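Local coordinates for UDP-N-acetylglucosamine 3-dehydrogenase (PDB 7BVJ), which catalyses the NAD(+)-dependent oxidation of the glucosamine 3-position of UDP-N-acetylglucosamine to a ketone, a step in making the lipid A of lipopolysaccharide, at residues G7-G12 against V64-P69; P137-A142 against G204-L209; T239-H244 against V256-V261; L95-A100 against V296-L301; K191-T196 against S212-E217. All coordinates share one frame; numbering follows the deposited sequence. Where two conformers were deposited one is given.

Interaction 1 of 5, residues G7-G12 against V64-P69; sequences GVIGVG and VSIVTP. With NAD (nicotinamide-adenine-dinucleotide), chain E.
Ile-9 and Val-67 are joined through their backbones at the point where two central parallel strands of the Rossmann fold give way to the loops that hold NAD. Three hydrogen bonds tie the strands, from Ser-65 N to Gly-7 O, from Ile-9 N to Ser-65 O at 2.9 Å, and from Val-67 N to Ile-9 O, the last two almost straight. Apolar contacts fill both faces of the sheet. On one, Val-8 CG1 reaches Val-67 CG2 at 4.0 Å, beneath helix 13-25. On the other, the Ile-9 and Val-64 side chains cross at a slant, CD1 of Ile-9 4.1 Å from CG2 of Val-64; with CG1 swung away from the carbonyl carbon (chi1 -61°), Ile-9 keeps CG2 for the cofactor side. Ser-65 OG turns from the partner strand to Tyr-22 and His-18. The glycine-rich turn, Gly-10 and Gly-12 of a GxGxxG pattern, passes close to NAD: a CB on Gly-10 would run into Thr-68 CG2, and one on Gly-12 into the cofactor's O5B. Around the adenine, Ile-9 CG2 approaches C2A and Pro-69 CD lies 3.2 Å from C8A of NAD. Thr-68, its OG1 bonded to Thr-72, presents its methyl group instead, CG2 standing 3.3 Å from N3A of NAD.

Interaction 2 of 5, residues P137-A142 against G204-L209; sequences PRYLEA and GTVANL
Leu-140 and Thr-205 meet on the buried face of two parallel strands, Leu-140 CD1 lying 3.6 Å from Thr-205 CG2. Farther along this face the methyl of Ala-142 packs on Leu-209 CD2 at 3.8 Å. Between the strands Leu-140 uses both its N and its O, its carbonyl taking the 2.8 Å bond from Asn-208 N, and Ala-142 N closes the series on Asn-208 O. The other face is partly open to solvent and more polar. Here Tyr-139 CG stands anti to the backbone N (chi1 177°), which sends the ring along the neighbouring strand, past Val-206 CG1 and up to Asn-208. The amide answers with a nearly straight bond of 3.1 Å from Asn-208 ND2 to Tyr-139 OH, the oxygen lying in the amide plane, while Glu-141 OE2 lies in plane at the ring edge, so close to Tyr-139 OH that the bond's detail is doubtful. One water bridges Ala-142 O and Asn-208 O; at the other end a second donates to Thr-205 OG1 and is held only weakly by Arg-138 NH1. At Arg-138 and Tyr-139 a classic beta bulge faces Phe-225 of strand 219-225, the neighbour of 139-147; strand 194-201 flanks 206-215, and helix 157-173 packs on the Leu-140 and Leu-209 face.

Interaction 3 of 5, residues T239-H244 against V256-V261; sequences TLHIYH and VRDEAV
Asp-258 stands between His-241 and Tyr-243 on one face of a beta hairpin and touches both rings. Its OD2 accepts a hydrogen bond from His-241 ND1 at 2.9 Å, using the lone pair on the side of its other oxygen and lying close to the imidazole plane. The CB of the same aspartate sits over the face of the Tyr-243 ring, a CH-pi contact 3.9 Å from the centroid. Asp-258 leans across toward the partner strand because its CG lies opposite the backbone N (chi1 158°), within reach of both rings. Ala-260 CB completes this cluster, 3.4 Å from His-241 CE1, and Val-256 CG1 packs at 3.6 Å on Tyr-243 CB. Were Tyr-243 an alanine, a gap would probably open over Asp-258 CB, and the carboxylate, freer to turn, would hold His-241 less firmly.

On the reverse face one end is apolar: Leu-240 lies alongside Val-261, CD2 to CB 3.7 Å, and Ile-242 CD1 meets Val-261 CG2. At the other end the His-244 ring lies by Arg-257 CB. The backbone fixes this antiparallel pairing. Ile-242 and Glu-259 exchange two hydrogen bonds, the one from Glu-259 N to Ile-242 O being 2.8 Å, and His-244 and Arg-257 do the same. Farther out, Tyr-230 meets the Tyr-243 ring edge-to-face, and a bound disulfonic acid lies near that tyrosine. Strand 256-261 is an edge strand of the sheet within the chain; strand 229-234 flanks 239-245 on its other side, and Tyr-128 of helix 124-132 packs against Leu-240, Ile-242 and Val-261.

Interaction 4 of 5, residues L95-A100 against V296-L301; sequences LDTEEA and VLAAAL
Leu-95 O lies 3.8 Å from Leu-301 CD2 where the capped N-terminus of helix 97-110, in the NAD-binding Rossmann domain, rests against the long helix 290-312. Methyl groups of the long helix do the touching, against carbonyl oxygens and other methyls, with no hydrogen bond between the two segments. Leu-95 contributes its backbone here, while its CB points away from the partner helix. Asp-96 is the N-cap: OD1 accepts from Glu-99 N at 3.1 Å, a fairly straight bond that meets the oxygen nearly head-on, and more weakly from Glu-98 N. Having CG between the backbone N and the carbonyl carbon (chi1 57°) brings the carboxylate back over the first turn of the helix. A negative charge at that end would probably be favoured by the helix dipole. The carbonyl of the same residue is hydrogen-bonded to Thr-94 OG1 and also has Leu-297 CD2 beside it at 3.6 Å.

Thr-97 is the middle of the contact. Its methyl, CG2, fits among three side chains of the partner helix, 3.9 Å from Ala-298 CB, 4.1 Å from Leu-301 CD1 and a little farther from Leu-297 CD2. Ala-100, one turn on, turns its methyl toward the long helix, and Arg-294 of that helix also touches it. Leu-297, which packs on Met-159 of helix 157-173 as well, closes this end, its CD2 standing 4.3 Å from Ala-100 CB.

Interaction 5 of 5, residues K191-T196 against S212-E217; sequences KADMAT and SRVVRE
The open end of the beta hairpin formed by strands 194-201 and 206-215 is fastened by a salt bridge between Asp-193 and Arg-213, beside the non-hydrogen-bonded pair Met-194 and Ser-212. Arg-213 grips side-on: NE at 2.9 Å and NH2 at 2.8 Å both give protons to the one oxygen Asp-193 OD1, which lies in the guanidinium plane. The carboxylate is twisted 48° from that plane. NE meets the OD1 lone pair that faces away from OD2, whereas NH2 comes in from above the carboxylate. Ala-192 O lies over one face of the guanidinium, offset toward its rim, without a hydrogen bond. The chain of Arg-213 is extended from CG to NE, and this carries the charged end over the loop that precedes the partner strand.

The backbone reinforces the pairing, Arg-213 N binding Asp-193 O at 3.1 Å nearly in line with the carbonyl. Outside the pair, Asp-193 OD2 accepts from the amides of Ala-187 and Val-188, and Arg-213 NH1 donates to Ile-155 O. A leucine at Arg-213 would probably leave Asp-193 OD1 without its charged mate and break the tie to Ile-155.

The remaining contacts are apolar: Met-194 CE reaches Val-214 CG2 at 3.7 Å, the two side chains crossing at about a right angle, and Asp-193 CB rests on Val-214 CG1. Ser-212 OG accepts from Val-214 N, an ST turn where the chain rounds a corner, while Asp-193 and Met-194 opposite Val-185 form a classic beta bulge.

In the fold
Interaction 1 is the fully buried contact, backbone bonds and aliphatic side chains beside the cofactor in the parallel sheet of the Rossmann domain. Interactions 2, 3 and 5 all reach the other, mixed sheet. Interactions 2 and 5 share strand 206-215 and touch where Thr-196 CG2 packs on Asn-208; the first pairs parallel strands, the second the antiparallel strands of a hairpin, locked by a salt bridge. Interaction 3 lies at the sheet's far edge, a surface contact of rings and carboxylate, its centre about 39 Å from that of interaction 1. Interaction 4, partly buried and made largely by methyls without a hydrogen bond between its segments, closes a chain loop that encloses interactions 2, 3 and 5.

Interaction 1 of 5, residues G7-G12 against V64-P69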
# COMPACT_ATOMS: atom_id res chain seq x y z
N GLY A 7 -16.15 -2.20 -11.37
CA GLY A 7 -15.51 -1.41 -12.41
C GLY A 7 -14.17 -0.87 -11.95
O GLY A 7 -13.82 -0.91 -10.77
N VAL A 8 -13.41 -0.36 -12.92
CA VAL A 8 -12.14 0.30 -12.65
C VAL A 8 -12.15 1.65 -13.34
O VAL A 8 -12.48 1.76 -14.52
CB VAL A 8 -10.92 -0.53 -13.10
CG1 VAL A 8 -9.62 0.20 -12.77
CG2 VAL A 8 -10.91 -1.91 -12.41
N ILE A 9 -11.82 2.69 -12.59
CA ILE A 9 -11.67 4.05 -13.08
C ILE A 9 -10.18 4.33 -13.14
O ILE A 9 -9.52 4.44 -12.10
CB ILE A 9 -12.39 5.06 -12.18
CG1 ILE A 9 -13.89 4.73 -12.13
CG2 ILE A 9 -12.06 6.50 -12.62
CD1 ILE A 9 -14.65 5.48 -11.04
N GLY A 10 -9.64 4.39 -14.36
CA GLY A 10 -8.21 4.56 -14.54
C GLY A 10 -7.54 3.23 -14.81
O GLY A 10 -7.28 2.47 -13.88
N VAL A 11 -7.26 2.93 -16.08
CA VAL A 11 -6.74 1.63 -16.48
C VAL A 11 -5.39 1.74 -17.16
O VAL A 11 -5.11 1.04 -18.14
CB VAL A 11 -7.74 0.86 -17.34
CG1 VAL A 11 -8.78 0.20 -16.44
CG2 VAL A 11 -8.40 1.78 -18.36
N GLY A 12 -4.53 2.62 -16.67
CA GLY A 12 -3.14 2.55 -17.07
C GLY A 12 -2.46 1.29 -16.58
O GLY A 12 -3.10 0.24 -16.47
N VAL A 64 -15.89 0.05 -7.26
CA VAL A 64 -14.84 0.34 -8.22
C VAL A 64 -13.48 0.35 -7.53
O VAL A 64 -13.36 0.61 -6.33
CB VAL A 64 -15.05 1.69 -8.94
CG1 VAL A 64 -16.37 1.71 -9.69
CG2 VAL A 64 -14.97 2.82 -7.92
N SER A 65 -12.46 0.05 -8.32
CA SER A 65 -11.10 0.48 -8.01
C SER A 65 -10.81 1.81 -8.70
O SER A 65 -11.17 2.02 -9.86
CB SER A 65 -10.08 -0.58 -8.43
OG SER A 65 -10.01 -1.64 -7.48
N ILE A 66 -10.17 2.72 -7.97
CA ILE A 66 -9.75 4.02 -8.48
C ILE A 66 -8.23 4.00 -8.56
O ILE A 66 -7.53 3.97 -7.54
CB ILE A 66 -10.24 5.17 -7.60
CG1 ILE A 66 -11.75 5.35 -7.76
CG2 ILE A 66 -9.52 6.45 -7.92
CD1 ILE A 66 -12.38 6.12 -6.63
N VAL A 67 -7.72 3.97 -9.80
CA VAL A 67 -6.30 3.80 -10.06
C VAL A 67 -5.81 4.95 -10.95
O VAL A 67 -5.03 4.73 -11.89
CB VAL A 67 -6.00 2.42 -10.68
CG1 VAL A 67 -4.53 2.07 -10.44
CG2 VAL A 67 -6.91 1.35 -10.08
N THR A 68 -6.33 6.14 -10.71
CA THR A 68 -5.94 7.35 -11.41
C THR A 68 -4.78 8.03 -10.68
O THR A 68 -4.38 7.58 -9.60
CB THR A 68 -7.15 8.27 -11.52
OG1 THR A 68 -7.65 8.55 -10.20
CG2 THR A 68 -8.26 7.60 -12.38
N PRO A 69 -4.18 9.09 -11.24
CA PRO A 69 -3.08 9.76 -10.52
C PRO A 69 -3.56 10.32 -9.19
O PRO A 69 -4.71 10.74 -9.05
CB PRO A 69 -2.64 10.88 -11.48
CG PRO A 69 -2.98 10.34 -12.83
CD PRO A 69 -4.30 9.62 -12.62
PA NAD E . -0.44 5.42 -15.13
O1A NAD E . -0.51 6.87 -15.47
O2A NAD E . 0.12 4.26 -15.92
O5B NAD E . -2.15 5.04 -15.18
C5B NAD E . -2.85 6.26 -15.02
C4B NAD E . -4.19 6.17 -15.75
O4B NAD E . -5.10 7.10 -15.21
C3B NAD E . -3.92 6.58 -17.20
O3B NAD E . -4.49 5.56 -17.94
C2B NAD E . -4.69 7.90 -17.35
O2B NAD E . -5.28 8.03 -18.64
C1B NAD E . -5.79 7.67 -16.32
N9A NAD E . -6.38 8.90 -15.79
C8A NAD E . -5.80 10.10 -15.44
N7A NAD E . -6.68 10.97 -14.95
C5A NAD E . -7.89 10.32 -14.97
C6A NAD E . -9.20 10.71 -14.59
N6A NAD E . -9.42 11.97 -14.08
N1A NAD E . -10.23 9.84 -14.73
C2A NAD E . -9.93 8.60 -15.26
N3A NAD E . -8.75 8.09 -15.65
C4A NAD E . -7.73 9.00 -15.50
O3 NAD E . 0.15 5.07 -13.66
PN NAD E . -0.17 3.66 -12.97
O1N NAD E . -1.40 2.85 -13.29
O2N NAD E . 1.22 3.20 -12.70
O5D NAD E . -0.57 4.09 -11.28

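Interaction 2 of 5, residues P137-A142 against G204-L209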
# COMPACT_ATOMS: atom_id res chain seq x y z
N PRO A 137 6.39 -4.94 17.57
CA PRO A 137 7.86 -4.94 17.54
C PRO A 137 8.41 -3.73 18.27
O PRO A 137 7.76 -2.68 18.35
CB PRO A 137 8.20 -4.88 16.05
CG PRO A 137 6.93 -4.45 15.38
CD PRO A 137 5.82 -4.96 16.21
N ARG A 138 9.62 -3.89 18.79
CA ARG A 138 10.31 -2.79 19.46
C ARG A 138 11.15 -1.98 18.48
O ARG A 138 11.31 -0.77 18.68
CB ARG A 138 11.20 -3.33 20.58
CG ARG A 138 10.54 -4.40 21.44
CD ARG A 138 9.28 -3.87 22.08
NE ARG A 138 8.92 -4.57 23.31
CZ ARG A 138 7.88 -4.24 24.06
NH1 ARG A 138 7.11 -3.22 23.71
NH2 ARG A 138 7.62 -4.92 25.17
N TYR A 139 11.67 -2.62 17.43
CA TYR A 139 12.45 -1.90 16.42
C TYR A 139 12.16 -2.48 15.04
O TYR A 139 12.08 -3.70 14.88
CB TYR A 139 13.94 -1.99 16.76
CG TYR A 139 14.91 -1.36 15.77
CD1 TYR A 139 14.85 -0.01 15.47
CD2 TYR A 139 15.91 -2.12 15.19
CE1 TYR A 139 15.74 0.56 14.56
CE2 TYR A 139 16.79 -1.57 14.30
CZ TYR A 139 16.71 -0.23 13.99
OH TYR A 139 17.63 0.31 13.11
N LEU A 140 11.99 -1.60 14.03
CA LEU A 140 11.88 -2.04 12.64
C LEU A 140 12.91 -1.30 11.78
O LEU A 140 13.08 -0.08 11.90
CB LEU A 140 10.49 -1.81 12.03
CG LEU A 140 9.19 -2.11 12.76
CD1 LEU A 140 8.85 -0.95 13.68
CD2 LEU A 140 8.06 -2.33 11.77
N GLU A 141 13.58 -2.05 10.90
CA GLU A 141 14.61 -1.54 10.00
C GLU A 141 14.25 -2.02 8.60
O GLU A 141 14.17 -3.22 8.37
CB GLU A 141 15.97 -2.10 10.41
CG GLU A 141 17.12 -1.17 10.28
CD GLU A 141 18.37 -1.73 10.94
OE1 GLU A 141 18.72 -2.90 10.68
OE2 GLU A 141 19.01 -0.99 11.71
N ALA A 142 14.03 -1.10 7.66
CA ALA A 142 13.56 -1.53 6.35
C ALA A 142 14.28 -0.80 5.23
O ALA A 142 14.74 0.33 5.40
CB ALA A 142 12.02 -1.36 6.20
N GLY A 204 7.17 3.80 22.31
CA GLY A 204 8.61 3.67 22.30
C GLY A 204 9.23 2.92 21.13
O GLY A 204 10.47 2.82 21.08
N THR A 205 8.44 2.37 20.20
CA THR A 205 9.01 1.72 19.02
C THR A 205 9.73 2.72 18.12
O THR A 205 9.28 3.85 17.95
CB THR A 205 7.92 1.02 18.19
OG1 THR A 205 7.19 0.09 18.99
CG2 THR A 205 8.56 0.25 17.03
N VAL A 206 10.84 2.28 17.53
CA VAL A 206 11.62 3.08 16.59
C VAL A 206 11.59 2.38 15.25
O VAL A 206 11.79 1.16 15.17
CB VAL A 206 13.07 3.28 17.08
CG1 VAL A 206 13.97 3.88 15.96
CG2 VAL A 206 13.10 4.17 18.33
N ALA A 207 11.32 3.14 14.19
CA ALA A 207 11.36 2.65 12.81
C ALA A 207 12.43 3.40 12.04
O ALA A 207 12.44 4.63 12.04
CB ALA A 207 10.00 2.83 12.11
N ASN A 208 13.29 2.67 11.34
CA ASN A 208 14.44 3.21 10.62
C ASN A 208 14.29 2.76 9.17
O ASN A 208 14.70 1.65 8.83
CB ASN A 208 15.77 2.71 11.29
CG ASN A 208 16.99 2.95 10.43
OD1 ASN A 208 16.97 3.76 9.50
ND2 ASN A 208 18.07 2.24 10.73
N LEU A 209 13.69 3.61 8.34
CA LEU A 209 13.13 3.23 7.04
C LEU A 209 13.86 3.94 5.91
O LEU A 209 13.85 5.17 5.84
CB LEU A 209 11.64 3.57 6.97
CG LEU A 209 10.83 3.10 8.18
CD1 LEU A 209 9.36 3.40 7.95
CD2 LEU A 209 11.07 1.61 8.35
O HOH W 1 7.72 -0.36 21.80
O HOH W 2 16.95 0.73 7.06

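Interaction 3 of 5, residues T239-H244 against V256-V261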
# COMPACT_ATOMS: atom_id res chain seq x y z
N THR A 239 10.74 -14.58 1.29
CA THR A 239 11.31 -15.42 2.34
C THR A 239 11.20 -14.76 3.70
O THR A 239 11.28 -13.53 3.83
CB THR A 239 12.78 -15.77 2.08
OG1 THR A 239 13.57 -14.57 2.10
CG2 THR A 239 12.95 -16.48 0.73
N LEU A 240 11.06 -15.59 4.74
CA LEU A 240 10.94 -15.11 6.12
C LEU A 240 11.75 -16.00 7.05
O LEU A 240 11.66 -17.23 6.99
CB LEU A 240 9.47 -15.07 6.55
CG LEU A 240 9.14 -15.06 8.05
CD1 LEU A 240 9.63 -13.79 8.71
CD2 LEU A 240 7.66 -15.21 8.25
N HIS A 241 12.55 -15.37 7.91
CA HIS A 241 13.37 -16.08 8.89
C HIS A 241 13.14 -15.49 10.27
O HIS A 241 13.16 -14.27 10.43
CB HIS A 241 14.86 -16.00 8.54
CG HIS A 241 15.25 -16.88 7.41
ND1 HIS A 241 15.74 -18.15 7.60
CD2 HIS A 241 15.17 -16.71 6.07
CE1 HIS A 241 15.98 -18.71 6.43
NE2 HIS A 241 15.63 -17.86 5.48
N ILE A 242 12.94 -16.36 11.26
CA ILE A 242 12.65 -15.95 12.63
C ILE A 242 13.69 -16.59 13.53
O ILE A 242 13.82 -17.82 13.56
CB ILE A 242 11.23 -16.34 13.05
CG1 ILE A 242 10.22 -15.73 12.10
CG2 ILE A 242 10.95 -15.90 14.48
CD1 ILE A 242 8.79 -16.18 12.36
N TYR A 243 14.42 -15.77 14.27
CA TYR A 243 15.42 -16.25 15.20
C TYR A 243 14.88 -16.10 16.61
O TYR A 243 14.33 -15.04 16.96
CB TYR A 243 16.75 -15.48 15.07
CG TYR A 243 17.44 -15.54 13.71
CD1 TYR A 243 16.79 -16.02 12.58
CD2 TYR A 243 18.75 -15.08 13.56
CE1 TYR A 243 17.41 -16.06 11.34
CE2 TYR A 243 19.39 -15.13 12.32
CZ TYR A 243 18.71 -15.62 11.21
OH TYR A 243 19.32 -15.68 9.97
N HIS A 244 15.05 -17.15 17.41
CA HIS A 244 14.74 -17.06 18.86
C HIS A 244 15.91 -17.69 19.62
O HIS A 244 16.58 -18.53 19.05
CB HIS A 244 13.38 -17.64 19.23
CG HIS A 244 12.96 -18.77 18.36
ND1 HIS A 244 11.87 -18.69 17.54
CD2 HIS A 244 13.50 -19.99 18.19
CE1 HIS A 244 11.75 -19.81 16.86
NE2 HIS A 244 12.74 -20.63 17.26
N VAL A 256 21.14 -19.36 19.41
CA VAL A 256 19.95 -18.90 18.71
C VAL A 256 19.56 -19.96 17.68
O VAL A 256 20.40 -20.69 17.14
CB VAL A 256 20.18 -17.50 18.07
CG1 VAL A 256 19.34 -17.28 16.83
CG2 VAL A 256 19.89 -16.40 19.09
N ARG A 257 18.26 -20.08 17.46
CA ARG A 257 17.67 -20.96 16.46
C ARG A 257 17.05 -20.11 15.36
O ARG A 257 16.26 -19.19 15.65
CB ARG A 257 16.61 -21.88 17.07
CG ARG A 257 17.18 -23.10 17.77
CD ARG A 257 18.40 -23.65 17.04
NE ARG A 257 18.05 -24.51 15.91
CZ ARG A 257 18.35 -24.25 14.65
NH1 ARG A 257 19.01 -23.13 14.33
NH2 ARG A 257 17.99 -25.10 13.69
N ASP A 258 17.42 -20.42 14.12
CA ASP A 258 16.88 -19.76 12.94
C ASP A 258 15.85 -20.68 12.32
O ASP A 258 16.18 -21.79 11.90
CB ASP A 258 18.01 -19.44 11.96
CG ASP A 258 17.52 -19.25 10.54
OD1 ASP A 258 18.26 -19.64 9.62
OD2 ASP A 258 16.42 -18.70 10.34
N GLU A 259 14.60 -20.24 12.30
CA GLU A 259 13.50 -20.97 11.67
C GLU A 259 13.18 -20.30 10.35
O GLU A 259 12.76 -19.14 10.31
CB GLU A 259 12.28 -21.01 12.58
CG GLU A 259 11.01 -21.32 11.81
CD GLU A 259 9.78 -21.16 12.64
OE1 GLU A 259 8.87 -22.00 12.49
OE2 GLU A 259 9.72 -20.20 13.46
N ALA A 260 13.44 -21.04 9.28
CA ALA A 260 13.14 -20.62 7.90
C ALA A 260 11.65 -20.88 7.69
O ALA A 260 11.26 -22.02 7.72
CB ALA A 260 14.02 -21.38 6.94
N VAL A 261 10.87 -19.83 7.53
CA VAL A 261 9.39 -19.96 7.44
C VAL A 261 8.96 -20.29 6.02
O VAL A 261 9.29 -19.60 5.08
CB VAL A 261 8.61 -18.77 8.01
CG1 VAL A 261 7.13 -18.94 7.85
CG2 VAL A 261 8.92 -18.58 9.46
O HOH W 3 11.22 -18.30 3.79

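Interaction 4 of 5, residues L95-A100 against V296-L301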
# COMPACT_ATOMS: atom_id res chain seq x y z
N LEU A 95 -3.59 13.61 -1.63
CA LEU A 95 -2.41 14.47 -1.53
C LEU A 95 -2.25 15.08 -0.14
O LEU A 95 -1.12 15.41 0.25
CB LEU A 95 -2.48 15.61 -2.55
CG LEU A 95 -2.33 15.37 -4.05
CD1 LEU A 95 -2.17 16.71 -4.75
CD2 LEU A 95 -1.17 14.43 -4.40
N ASP A 96 -3.35 15.27 0.58
CA ASP A 96 -3.30 15.87 1.90
C ASP A 96 -4.39 15.26 2.77
O ASP A 96 -5.30 14.59 2.28
CB ASP A 96 -3.45 17.40 1.83
CG ASP A 96 -4.72 17.83 1.13
OD1 ASP A 96 -5.82 17.68 1.70
OD2 ASP A 96 -4.62 18.35 0.00
N THR A 97 -4.29 15.51 4.07
CA THR A 97 -5.14 14.84 5.04
C THR A 97 -6.56 15.40 5.09
O THR A 97 -7.45 14.74 5.63
CB THR A 97 -4.51 14.95 6.43
OG1 THR A 97 -4.33 16.33 6.75
CG2 THR A 97 -3.16 14.23 6.45
N GLU A 98 -6.78 16.60 4.55
CA GLU A 98 -8.11 17.19 4.54
C GLU A 98 -9.00 16.53 3.48
O GLU A 98 -10.19 16.30 3.72
CB GLU A 98 -7.99 18.70 4.30
CG GLU A 98 -9.23 19.50 4.66
CD GLU A 98 -10.13 19.73 3.46
OE1 GLU A 98 -11.13 18.98 3.32
OE2 GLU A 98 -9.84 20.64 2.65
N GLU A 99 -8.44 16.20 2.32
CA GLU A 99 -9.15 15.39 1.34
C GLU A 99 -9.51 14.02 1.93
O GLU A 99 -10.63 13.54 1.78
CB GLU A 99 -8.31 15.23 0.07
CG GLU A 99 -8.09 16.51 -0.71
CD GLU A 99 -7.12 16.35 -1.89
OE1 GLU A 99 -6.42 15.31 -1.97
OE2 GLU A 99 -7.06 17.25 -2.75
N ALA A 100 -8.56 13.41 2.65
CA ALA A 100 -8.80 12.11 3.27
C ALA A 100 -9.89 12.21 4.33
O ALA A 100 -10.77 11.33 4.41
CB ALA A 100 -7.50 11.58 3.86
N VAL A 296 -1.35 6.63 7.75
CA VAL A 296 -0.03 6.50 7.08
C VAL A 296 0.24 7.74 6.21
O VAL A 296 1.38 8.09 6.11
CB VAL A 296 0.22 5.17 6.35
CG1 VAL A 296 -0.72 4.88 5.22
CG2 VAL A 296 1.65 5.05 5.90
N LEU A 297 -0.79 8.31 5.60
CA LEU A 297 -0.61 9.51 4.77
C LEU A 297 -0.05 10.67 5.59
O LEU A 297 0.85 11.38 5.13
CB LEU A 297 -1.93 9.91 4.12
CG LEU A 297 -1.89 11.23 3.33
CD1 LEU A 297 -1.10 11.09 2.04
CD2 LEU A 297 -3.27 11.78 3.05
N ALA A 298 -0.59 10.89 6.79
CA ALA A 298 -0.09 11.94 7.68
C ALA A 298 1.36 11.67 8.09
O ALA A 298 2.20 12.58 8.09
CB ALA A 298 -0.99 12.07 8.91
N ALA A 299 1.67 10.42 8.43
CA ALA A 299 3.07 10.08 8.72
C ALA A 299 3.98 10.35 7.52
O ALA A 299 5.10 10.87 7.67
CB ALA A 299 3.17 8.62 9.16
N ALA A 300 3.54 9.97 6.33
CA ALA A 300 4.39 10.11 5.17
C ALA A 300 4.62 11.58 4.86
O ALA A 300 5.72 11.97 4.49
CB ALA A 300 3.80 9.39 3.97
N LEU A 301 3.59 12.40 5.04
CA LEU A 301 3.77 13.83 4.84
C LEU A 301 4.75 14.40 5.87
O LEU A 301 5.59 15.25 5.53
CB LEU A 301 2.41 14.54 4.88
CG LEU A 301 1.47 14.21 3.70
CD1 LEU A 301 0.07 14.71 4.00
CD2 LEU A 301 1.97 14.83 2.40

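Interaction 5 of 5, residues K191-T196 against S212-E217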
# COMPACT_ATOMS: atom_id res chain seq x y z
N LYS A 191 14.59 16.99 -6.12
CA LYS A 191 13.76 16.04 -5.38
C LYS A 191 14.62 14.89 -4.88
O LYS A 191 15.54 14.44 -5.58
CB LYS A 191 12.66 15.46 -6.27
CG LYS A 191 11.65 16.47 -6.75
CD LYS A 191 10.95 17.11 -5.58
CE LYS A 191 9.92 18.11 -6.05
NZ LYS A 191 9.59 19.09 -4.97
N ALA A 192 14.30 14.39 -3.69
CA ALA A 192 15.08 13.31 -3.09
C ALA A 192 15.10 12.11 -4.03
O ALA A 192 14.06 11.72 -4.57
CB ALA A 192 14.49 12.93 -1.73
N ASP A 193 16.28 11.55 -4.25
CA ASP A 193 16.38 10.24 -4.89
C ASP A 193 16.51 9.12 -3.88
O ASP A 193 16.25 7.96 -4.21
CB ASP A 193 17.59 10.18 -5.83
CG ASP A 193 17.47 11.14 -7.01
OD1 ASP A 193 16.44 11.12 -7.73
OD2 ASP A 193 18.43 11.92 -7.19
N MET A 194 16.94 9.45 -2.67
CA MET A 194 16.93 8.48 -1.59
C MET A 194 16.60 9.23 -0.31
O MET A 194 16.94 10.40 -0.16
CB MET A 194 18.27 7.76 -1.47
CG MET A 194 19.43 8.66 -1.83
SD MET A 194 21.04 7.89 -1.66
CE MET A 194 21.13 6.99 -3.20
N ALA A 195 15.89 8.57 0.58
CA ALA A 195 15.59 9.17 1.87
C ALA A 195 15.65 8.09 2.93
O ALA A 195 15.54 6.89 2.65
CB ALA A 195 14.23 9.87 1.87
N THR A 196 15.87 8.53 4.16
CA THR A 196 15.87 7.63 5.30
C THR A 196 15.23 8.38 6.45
O THR A 196 15.60 9.53 6.73
CB THR A 196 17.28 7.15 5.64
OG1 THR A 196 17.77 6.37 4.55
CG2 THR A 196 17.28 6.29 6.92
N SER A 212 14.90 4.25 -1.91
CA SER A 212 15.71 4.79 -3.00
C SER A 212 15.12 4.39 -4.35
O SER A 212 14.57 3.29 -4.51
CB SER A 212 17.16 4.30 -2.92
OG SER A 212 17.90 4.77 -4.04
N ARG A 213 15.25 5.29 -5.32
CA ARG A 213 14.83 5.04 -6.70
C ARG A 213 16.00 5.01 -7.68
O ARG A 213 15.78 5.04 -8.89
CB ARG A 213 13.81 6.09 -7.15
CG ARG A 213 14.31 7.51 -7.09
CD ARG A 213 13.30 8.50 -7.63
NE ARG A 213 13.89 9.83 -7.71
CZ ARG A 213 13.21 10.96 -7.84
NH1 ARG A 213 11.89 10.93 -7.93
NH2 ARG A 213 13.85 12.12 -7.89
N VAL A 214 17.24 4.94 -7.19
CA VAL A 214 18.40 4.97 -8.07
C VAL A 214 19.40 3.84 -7.80
O VAL A 214 20.60 4.01 -8.02
CB VAL A 214 19.12 6.33 -7.96
CG1 VAL A 214 18.25 7.44 -8.51
CG2 VAL A 214 19.51 6.61 -6.50
N VAL A 215 18.95 2.69 -7.29
CA VAL A 215 19.92 1.64 -6.96
C VAL A 215 20.25 0.82 -8.21
O VAL A 215 19.58 0.96 -9.25
CB VAL A 215 19.43 0.71 -5.83
CG1 VAL A 215 19.65 1.35 -4.47
CG2 VAL A 215 17.98 0.34 -6.05
N ARG A 216 21.27 -0.03 -8.11
CA ARG A 216 21.58 -0.96 -9.19
C ARG A 216 20.53 -2.07 -9.28
O ARG A 216 19.81 -2.20 -10.28
CB ARG A 216 22.97 -1.57 -8.98
CG ARG A 216 24.13 -0.59 -9.00
CD ARG A 216 25.34 -1.16 -9.72
NE ARG A 216 25.05 -1.40 -11.14
CZ ARG A 216 25.96 -1.40 -12.10
NH1 ARG A 216 27.24 -1.17 -11.81
NH2 ARG A 216 25.60 -1.62 -13.37
N GLU A 217 20.41 -2.87 -8.22
CA GLU A 217 19.45 -3.96 -8.22
C GLU A 217 18.38 -3.74 -7.16
O GLU A 217 18.64 -3.14 -6.11
CB GLU A 217 20.15 -5.31 -7.97
CG GLU A 217 20.67 -5.49 -6.54
CD GLU A 217 22.01 -4.80 -6.30
OE1 GLU A 217 22.96 -5.49 -5.88
OE2 GLU A 217 22.10 -3.57 -6.54